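PDB 3NQI: putative lipoprotein from Bacteroides fragilis, which has no established function but is probably a lipid-anchored protein of the bacterial cell envelope, possibly one that binds lipid. Local coordinates for residues 82-87 and 192-197; 128-133 and 186-191; 217-222 and 236-241. All blocks are in the same frame, centred on the assembly; numbering follows the deposited sequence.

Interaction 1: residues 82-87 and 192-197; sequences ATAITT and KAYEIS
Ala82 and Tyr194 meet where two neighbouring strands that run the same way, 78-87 and 186-195, part company at the end of their pairing. The direct link is a single backbone hydrogen bond, from Ala82 N to Ala193 O, 2.8 Å long with an N-H...O angle of 149°. Beyond it water takes over. One molecule donates to Ala82 O at 2.7 Å and accepts from Glu195 N at 2.8 Å; a second accepts from Ala84 N at 2.9 Å and returns only a weak bond to Glu195 O. Side chains add to the contact. Tyr194 has CG anti to its carbonyl carbon (chi1 -60°), which lays the ring back along its own strand, close to residues 82-84. There Ala82 CB presses obliquely on the ring, 3.3 Å from Tyr194 CE2, while Thr83 O sits at the ring edge, 3.5 Å from the same Tyr194 CE2. Ala82 CB also touches Lys192 CB at 4.0 Å, so this methyl packs against both an aliphatic chain and an aromatic ring. The hydroxyl of Tyr194 is hydrogen-bonded to Phe150 O of strand 148-155, the strand whose backbone pairs with Thr83, Ile85 and Thr87. Ile196 then takes the N-cap position of helix 197-207. Such an ending is what two parallel strands give where they part, with waters bridging the backbones just before strand 186-195 gives way to the helix.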
# COMPACT_ATOMS: atom_id res chain seq x y z
N ALA A 82 2.17 2.54 4.76
CA ALA A 82 1.93 1.35 5.55
C ALA A 82 3.25 0.67 5.97
O ALA A 82 4.30 0.94 5.42
CB ALA A 82 0.98 0.38 4.80
N THR A 83 3.19 -0.15 7.03
CA THR A 83 4.38 -0.75 7.60
C THR A 83 4.82 -2.08 7.01
O THR A 83 4.03 -3.00 6.87
CB THR A 83 4.15 -0.99 9.07
OG1 THR A 83 3.80 0.27 9.59
CG2 THR A 83 5.39 -1.55 9.76
N ALA A 84 6.09 -2.15 6.65
CA ALA A 84 6.71 -3.42 6.25
C ALA A 84 7.74 -3.80 7.30
O ALA A 84 8.51 -2.96 7.74
CB ALA A 84 7.34 -3.29 4.89
N ILE A 85 7.72 -5.03 7.77
CA ILE A 85 8.64 -5.49 8.77
C ILE A 85 9.36 -6.81 8.41
O ILE A 85 8.91 -7.57 7.53
CB ILE A 85 7.97 -5.62 10.14
CG1 ILE A 85 6.92 -6.70 10.13
CG2 ILE A 85 7.35 -4.28 10.66
CD1 ILE A 85 7.11 -7.61 11.29
N THR A 86 10.49 -7.07 9.09
CA THR A 86 11.14 -8.36 9.03
C THR A 86 11.04 -8.91 10.42
O THR A 86 11.10 -8.16 11.37
CB THR A 86 12.63 -8.24 8.68
OG1 THR A 86 13.24 -7.33 9.59
CG2 THR A 86 12.80 -7.72 7.26
N THR A 87 10.83 -10.19 10.53
CA THR A 87 10.92 -10.88 11.81
C THR A 87 11.37 -12.30 11.42
O THR A 87 11.19 -12.70 10.29
CB THR A 87 9.58 -10.85 12.54
OG1 THR A 87 9.75 -11.41 13.83
CG2 THR A 87 8.50 -11.65 11.75
N LYS A 192 -2.11 1.16 -0.40
CA LYS A 192 -1.16 1.13 0.75
C LYS A 192 0.25 1.02 0.16
O LYS A 192 0.53 0.12 -0.64
CB LYS A 192 -1.47 -0.04 1.67
CG LYS A 192 -2.87 0.05 2.31
CD LYS A 192 -2.80 1.09 3.49
CE LYS A 192 -4.12 1.51 3.97
NZ LYS A 192 -3.86 2.65 4.91
N ALA A 193 1.10 1.97 0.52
CA ALA A 193 2.46 2.03 0.03
C ALA A 193 3.46 1.62 1.12
O ALA A 193 3.34 2.02 2.30
CB ALA A 193 2.78 3.45 -0.51
N TYR A 194 4.44 0.80 0.71
CA TYR A 194 5.42 0.14 1.60
C TYR A 194 6.84 0.43 1.18
O TYR A 194 7.30 0.04 0.09
CB TYR A 194 5.26 -1.39 1.61
CG TYR A 194 3.90 -1.82 2.07
CD1 TYR A 194 2.83 -1.87 1.20
CD2 TYR A 194 3.68 -2.10 3.38
CE1 TYR A 194 1.55 -2.20 1.64
CE2 TYR A 194 2.40 -2.48 3.84
CZ TYR A 194 1.37 -2.52 3.00
OH TYR A 194 0.12 -2.84 3.48
N GLU A 195 7.57 1.08 2.09
CA GLU A 195 9.01 1.26 1.89
C GLU A 195 9.70 -0.05 2.28
O GLU A 195 9.67 -0.46 3.43
CB GLU A 195 9.54 2.44 2.77
CG GLU A 195 10.74 3.18 2.19
CD GLU A 195 12.03 2.36 2.15
OE1 GLU A 195 12.19 1.42 2.97
OE2 GLU A 195 12.91 2.68 1.35
N ILE A 196 10.35 -0.69 1.33
CA ILE A 196 10.87 -2.03 1.52
C ILE A 196 12.42 -2.13 1.50
O ILE A 196 12.94 -3.22 1.48
CB ILE A 196 10.28 -3.02 0.55
CG1 ILE A 196 10.56 -2.60 -0.90
CG2 ILE A 196 8.74 -3.19 0.81
CD1 ILE A 196 10.43 -3.77 -1.86
N SER A 197 13.14 -1.00 1.63
CA SER A 197 14.59 -1.03 1.57
C SER A 197 15.18 -1.88 2.68
O SER A 197 16.15 -2.62 2.47
CB SER A 197 15.17 0.38 1.61
OG SER A 197 14.78 1.08 0.45
O HOH W 1 6.52 2.08 4.51
O HOH W 2 7.76 0.15 6.26

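Interaction 2: residues 128-133 and 186-191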
# COMPACT_ATOMS: atom_id res chain seq x y z
N VAL A 128 -5.88 -2.26 -1.99
CA VAL A 128 -6.67 -3.13 -1.18
C VAL A 128 -8.20 -2.85 -1.37
O VAL A 128 -8.64 -1.70 -1.31
CB VAL A 128 -6.27 -3.06 0.34
CG1 VAL A 128 -6.90 -4.25 1.02
CG2 VAL A 128 -4.77 -3.11 0.47
N LEU A 129 -8.96 -3.91 -1.68
CA LEU A 129 -10.45 -3.90 -1.69
C LEU A 129 -10.88 -4.68 -0.42
O LEU A 129 -10.53 -5.84 -0.21
CB LEU A 129 -11.01 -4.49 -2.98
CG LEU A 129 -12.44 -4.22 -3.49
CD1 LEU A 129 -12.71 -2.74 -3.70
CD2 LEU A 129 -12.65 -4.98 -4.79
N TYR A 130 -11.57 -3.98 0.46
CA TYR A 130 -11.90 -4.54 1.75
C TYR A 130 -13.24 -4.05 2.31
O TYR A 130 -13.91 -3.23 1.71
CB TYR A 130 -10.76 -4.30 2.69
CG TYR A 130 -10.43 -2.87 3.04
CD1 TYR A 130 -9.76 -2.04 2.16
CD2 TYR A 130 -10.75 -2.35 4.29
CE1 TYR A 130 -9.49 -0.68 2.47
CE2 TYR A 130 -10.44 -1.02 4.63
CZ TYR A 130 -9.79 -0.20 3.73
OH TYR A 130 -9.50 1.08 4.06
N ARG A 131 -13.65 -4.57 3.45
CA ARG A 131 -14.98 -4.29 3.99
C ARG A 131 -14.89 -3.50 5.27
O ARG A 131 -14.16 -3.89 6.17
CB ARG A 131 -15.72 -5.61 4.27
CG ARG A 131 -16.20 -6.34 3.00
CD ARG A 131 -16.56 -7.82 3.27
NE ARG A 131 -15.32 -8.56 3.30
CZ ARG A 131 -14.89 -9.38 2.35
NH1 ARG A 131 -15.64 -9.69 1.29
NH2 ARG A 131 -13.67 -9.92 2.50
N VAL A 132 -15.63 -2.40 5.36
CA VAL A 132 -15.70 -1.60 6.57
C VAL A 132 -17.11 -1.57 7.20
O VAL A 132 -18.11 -2.00 6.60
CB VAL A 132 -15.17 -0.17 6.31
CG1 VAL A 132 -13.66 -0.23 5.84
CG2 VAL A 132 -16.01 0.59 5.29
N LYS A 133 -17.18 -1.05 8.42
CA LYS A 133 -18.45 -0.83 9.09
C LYS A 133 -19.16 0.34 8.41
O LYS A 133 -18.53 1.28 8.01
CB LYS A 133 -18.21 -0.52 10.55
CG LYS A 133 -19.46 -0.29 11.39
CD LYS A 133 -19.06 -0.07 12.86
CE LYS A 133 -20.28 0.10 13.75
NZ LYS A 133 -19.83 0.33 15.13
N THR A 186 -19.32 -3.09 4.10
CA THR A 186 -19.28 -1.91 3.24
C THR A 186 -17.99 -1.89 2.41
O THR A 186 -16.92 -1.78 2.94
CB THR A 186 -19.45 -0.63 4.06
OG1 THR A 186 -20.65 -0.75 4.85
CG2 THR A 186 -19.51 0.67 3.14
N ARG A 187 -18.13 -1.99 1.09
CA ARG A 187 -16.97 -2.06 0.23
C ARG A 187 -16.19 -0.74 0.21
O ARG A 187 -16.80 0.33 0.08
CB ARG A 187 -17.36 -2.45 -1.20
CG ARG A 187 -16.15 -2.70 -2.09
CD ARG A 187 -16.59 -3.11 -3.48
NE ARG A 187 -17.32 -2.04 -4.12
CZ ARG A 187 -18.21 -2.19 -5.10
NH1 ARG A 187 -18.57 -3.38 -5.56
NH2 ARG A 187 -18.80 -1.11 -5.60
N THR A 188 -14.87 -0.84 0.37
CA THR A 188 -13.93 0.29 0.41
C THR A 188 -12.69 -0.09 -0.39
O THR A 188 -12.29 -1.26 -0.36
CB THR A 188 -13.46 0.52 1.85
OG1 THR A 188 -14.60 0.69 2.67
CG2 THR A 188 -12.53 1.75 1.99
N SER A 189 -12.06 0.88 -1.06
CA SER A 189 -10.79 0.65 -1.74
C SER A 189 -9.76 1.65 -1.20
O SER A 189 -10.10 2.80 -0.83
CB SER A 189 -11.00 0.78 -3.25
OG SER A 189 -11.55 2.04 -3.51
N SER A 190 -8.53 1.20 -1.05
CA SER A 190 -7.42 2.06 -0.65
C SER A 190 -6.11 1.57 -1.26
O SER A 190 -5.89 0.36 -1.38
CB SER A 190 -7.21 2.05 0.87
OG SER A 190 -8.38 2.36 1.61
N PHE A 191 -5.21 2.49 -1.57
CA PHE A 191 -3.83 2.09 -1.85
C PHE A 191 -3.02 2.12 -0.56
O PHE A 191 -3.26 3.00 0.27
CB PHE A 191 -3.18 2.98 -2.79
CG PHE A 191 -3.69 2.85 -4.18
CD1 PHE A 191 -3.35 1.77 -4.95
CD2 PHE A 191 -4.48 3.83 -4.71
CE1 PHE A 191 -3.81 1.67 -6.27
CE2 PHE A 191 -4.96 3.72 -6.00
CZ PHE A 191 -4.59 2.65 -6.77
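Tyr130 and Thr188 form the middle rung of an antiparallel ladder between strands 123-132 and 186-195, with Val128-Ser190 and Val132-Thr186 as the hydrogen-bonded pairs on either side of it along the strands. Six backbone bonds hold it, from the nearly straight Val128 N to Ser190 O (2.7 Å, 176°) to the more bent Thr188 N to Tyr130 O (148°). The tight side is the face carrying Tyr130, Val132, Thr188 and Ser190. In the conformer given here, one of two modelled, Thr188 CB lies over the face of the Tyr130 ring in a CH-pi contact, 4.2 Å from the centroid, and Leu145 of helix 138-145 touches both residues. Phe150 meets the same tyrosine edge-to-face, so the ring is wedged among its neighbours. The opposite face is looser. Leu129 CD1 lies 3.8 Å from Arg187 CG and 3.9 Å from Ser189 CB, and both Arg187 and Ser189 are largely exposed to solvent. Arg131, also on that face, hydrogen-bonds to Asn226 OD1 and Pro101 O. Back on the tight side, Tyr130 has CG between its backbone N and carbonyl carbon (chi1 65°), swinging the ring across to strand 186-195 and bringing Tyr130 OH within 3.0 Å of Ser190 OG, a hydrogen bond in which either hydroxyl could donate.

Interaction 3: residues 217-222 and 236-241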
# COMPACT_ATOMS: atom_id res chain seq x y z
N ILE A 217 3.40 -11.49 -2.99
CA ILE A 217 2.57 -11.00 -1.88
C ILE A 217 1.51 -12.07 -1.62
O ILE A 217 0.72 -12.41 -2.48
CB ILE A 217 1.87 -9.68 -2.23
CG1 ILE A 217 2.88 -8.59 -2.70
CG2 ILE A 217 0.98 -9.19 -1.05
CD1 ILE A 217 3.86 -8.10 -1.71
N VAL A 218 1.50 -12.59 -0.41
CA VAL A 218 0.62 -13.68 -0.04
C VAL A 218 -0.55 -13.10 0.81
O VAL A 218 -0.31 -12.60 1.93
CB VAL A 218 1.36 -14.75 0.80
CG1 VAL A 218 0.39 -15.96 1.05
CG2 VAL A 218 2.65 -15.29 0.10
N ALA A 219 -1.78 -13.16 0.30
CA ALA A 219 -2.97 -12.63 1.03
C ALA A 219 -4.04 -13.69 1.33
O ALA A 219 -4.23 -14.62 0.53
CB ALA A 219 -3.60 -11.49 0.21
N GLN A 220 -4.71 -13.57 2.48
CA GLN A 220 -5.97 -14.30 2.76
C GLN A 220 -7.14 -13.44 2.32
O GLN A 220 -7.34 -12.29 2.80
CB GLN A 220 -6.09 -14.70 4.24
CG GLN A 220 -5.05 -15.67 4.65
CD GLN A 220 -5.22 -16.15 6.07
OE1 GLN A 220 -5.81 -17.22 6.33
NE2 GLN A 220 -4.69 -15.38 7.00
N GLN A 221 -7.88 -13.94 1.33
CA GLN A 221 -8.97 -13.17 0.79
C GLN A 221 -10.24 -13.97 0.72
O GLN A 221 -10.22 -15.20 0.70
CB GLN A 221 -8.60 -12.54 -0.54
CG GLN A 221 -8.53 -13.41 -1.66
CD GLN A 221 -8.03 -12.68 -2.91
OE1 GLN A 221 -7.01 -11.99 -2.87
NE2 GLN A 221 -8.73 -12.85 -4.02
N ASN A 222 -11.36 -13.25 0.72
CA ASN A 222 -12.69 -13.90 0.73
C ASN A 222 -13.60 -12.96 -0.05
O ASN A 222 -13.81 -11.80 0.35
CB ASN A 222 -13.12 -14.11 2.17
CG ASN A 222 -14.54 -14.74 2.33
OD1 ASN A 222 -15.45 -14.57 1.49
ND2 ASN A 222 -14.72 -15.46 3.44
N LYS A 236 -4.25 -16.23 -1.80
CA LYS A 236 -3.87 -15.82 -3.11
C LYS A 236 -2.48 -15.13 -3.10
O LYS A 236 -2.15 -14.31 -2.23
CB LYS A 236 -4.94 -14.93 -3.74
CG LYS A 236 -4.62 -14.58 -5.16
CD LYS A 236 -5.81 -14.26 -6.06
CE LYS A 236 -5.28 -13.96 -7.47
NZ LYS A 236 -6.26 -13.28 -8.36
N VAL A 237 -1.66 -15.52 -4.08
CA VAL A 237 -0.31 -15.02 -4.24
C VAL A 237 -0.28 -14.05 -5.43
O VAL A 237 -0.69 -14.41 -6.48
CB VAL A 237 0.70 -16.15 -4.42
CG1 VAL A 237 2.14 -15.53 -4.72
CG2 VAL A 237 0.76 -17.01 -3.16
N TYR A 238 0.13 -12.79 -5.22
CA TYR A 238 0.22 -11.80 -6.33
C TYR A 238 1.72 -11.57 -6.66
O TYR A 238 2.55 -11.54 -5.78
CB TYR A 238 -0.42 -10.48 -5.89
CG TYR A 238 -1.91 -10.55 -5.63
CD1 TYR A 238 -2.42 -11.04 -4.41
CD2 TYR A 238 -2.81 -10.10 -6.57
CE1 TYR A 238 -3.80 -11.08 -4.17
CE2 TYR A 238 -4.17 -10.11 -6.32
CZ TYR A 238 -4.66 -10.61 -5.13
OH TYR A 238 -6.04 -10.58 -4.92
N GLU A 239 2.08 -11.45 -7.94
CA GLU A 239 3.48 -11.34 -8.27
C GLU A 239 3.85 -9.93 -8.71
O GLU A 239 3.11 -9.32 -9.46
CB GLU A 239 3.83 -12.29 -9.40
CG GLU A 239 3.57 -13.69 -9.09
CD GLU A 239 4.02 -14.61 -10.26
OE1 GLU A 239 3.71 -14.27 -11.44
OE2 GLU A 239 4.67 -15.63 -9.99
N ILE A 240 5.01 -9.46 -8.26
CA ILE A 240 5.61 -8.21 -8.76
C ILE A 240 7.00 -8.45 -9.38
O ILE A 240 7.95 -8.84 -8.69
CB ILE A 240 5.73 -7.20 -7.60
CG1 ILE A 240 4.37 -6.95 -6.94
CG2 ILE A 240 6.38 -5.84 -8.09
CD1 ILE A 240 4.47 -6.16 -5.57
N GLU A 241 7.14 -8.27 -10.67
CA GLU A 241 8.46 -8.41 -11.29
C GLU A 241 9.33 -7.22 -10.80
O GLU A 241 8.93 -6.08 -10.90
CB GLU A 241 8.33 -8.51 -12.82
CG GLU A 241 7.43 -9.69 -13.31
CD GLU A 241 7.86 -11.11 -12.84
OE1 GLU A 241 9.08 -11.39 -12.80
OE2 GLU A 241 6.95 -11.94 -12.50
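Tyr238 and Ile217 sit opposite each other in an antiparallel ladder, strand 214-221 against strand 234-241, and exchange two backbone hydrogen bonds; the next hydrogen-bonded pair, Ala219 and Lys236, does the same. From CB to its tip, Tyr238 runs alongside the partner strand. Its CB packs against Ile217 CB at 4.4 Å. CD1 passes Ile217 O at 3.9 Å, with that oxygen lying in the plane of the ring at its edge. Next, CE1 meets the methyl of the small Ala219, 4.4 Å from Ala219 CB, again at the edge. Finally Tyr238 OH donates to Gln221 OE1 at 2.7 Å, in the carbonyl plane and on a lone pair. Gln221 comes from the opposite direction: its CG stands between the backbone N and the carbonyl carbon (chi1 74°), and beyond CG the chain is extended, which carries the amide out to the phenol with the two planes 37° apart. The flank of Gln221 is lined by Lys236, whose CB is 3.7 Å from Gln221 OE1. On the other face of the ladder Val218 CG2 touches Val237 CG2 at 4.1 Å, and Val218 goes on to strand 165-174. The backbone N of Leu105 also donates to Tyr238 OH. The buried hydroxyl therefore works as donor and acceptor at once, which would favour the amide orientation with OE1 toward the phenol and ties the segment at Leu105 to this strand pair.

Interactions 1 and 2 use successive parts of one strand, 186-195: residues 186-191 pair antiparallel with strand 123-132, and 192-197 then lie beside strand 78-87. Their centres are 20 Å apart, yet they touch where Lys192 CG packs on Val128 CG2, 4.1 Å away. Along the chain, interaction 2 is nested within the loop that interaction 1 closes, and interaction 3 follows both. The pair 217-222 and 236-241 lies about 15 Å from interaction 1 and 17 Å from interaction 2, centre to centre. A probable hydrogen bond from Arg131 NH2 to Asn222 O joins it to interaction 2. Together the contacts join strands far apart in the sequence.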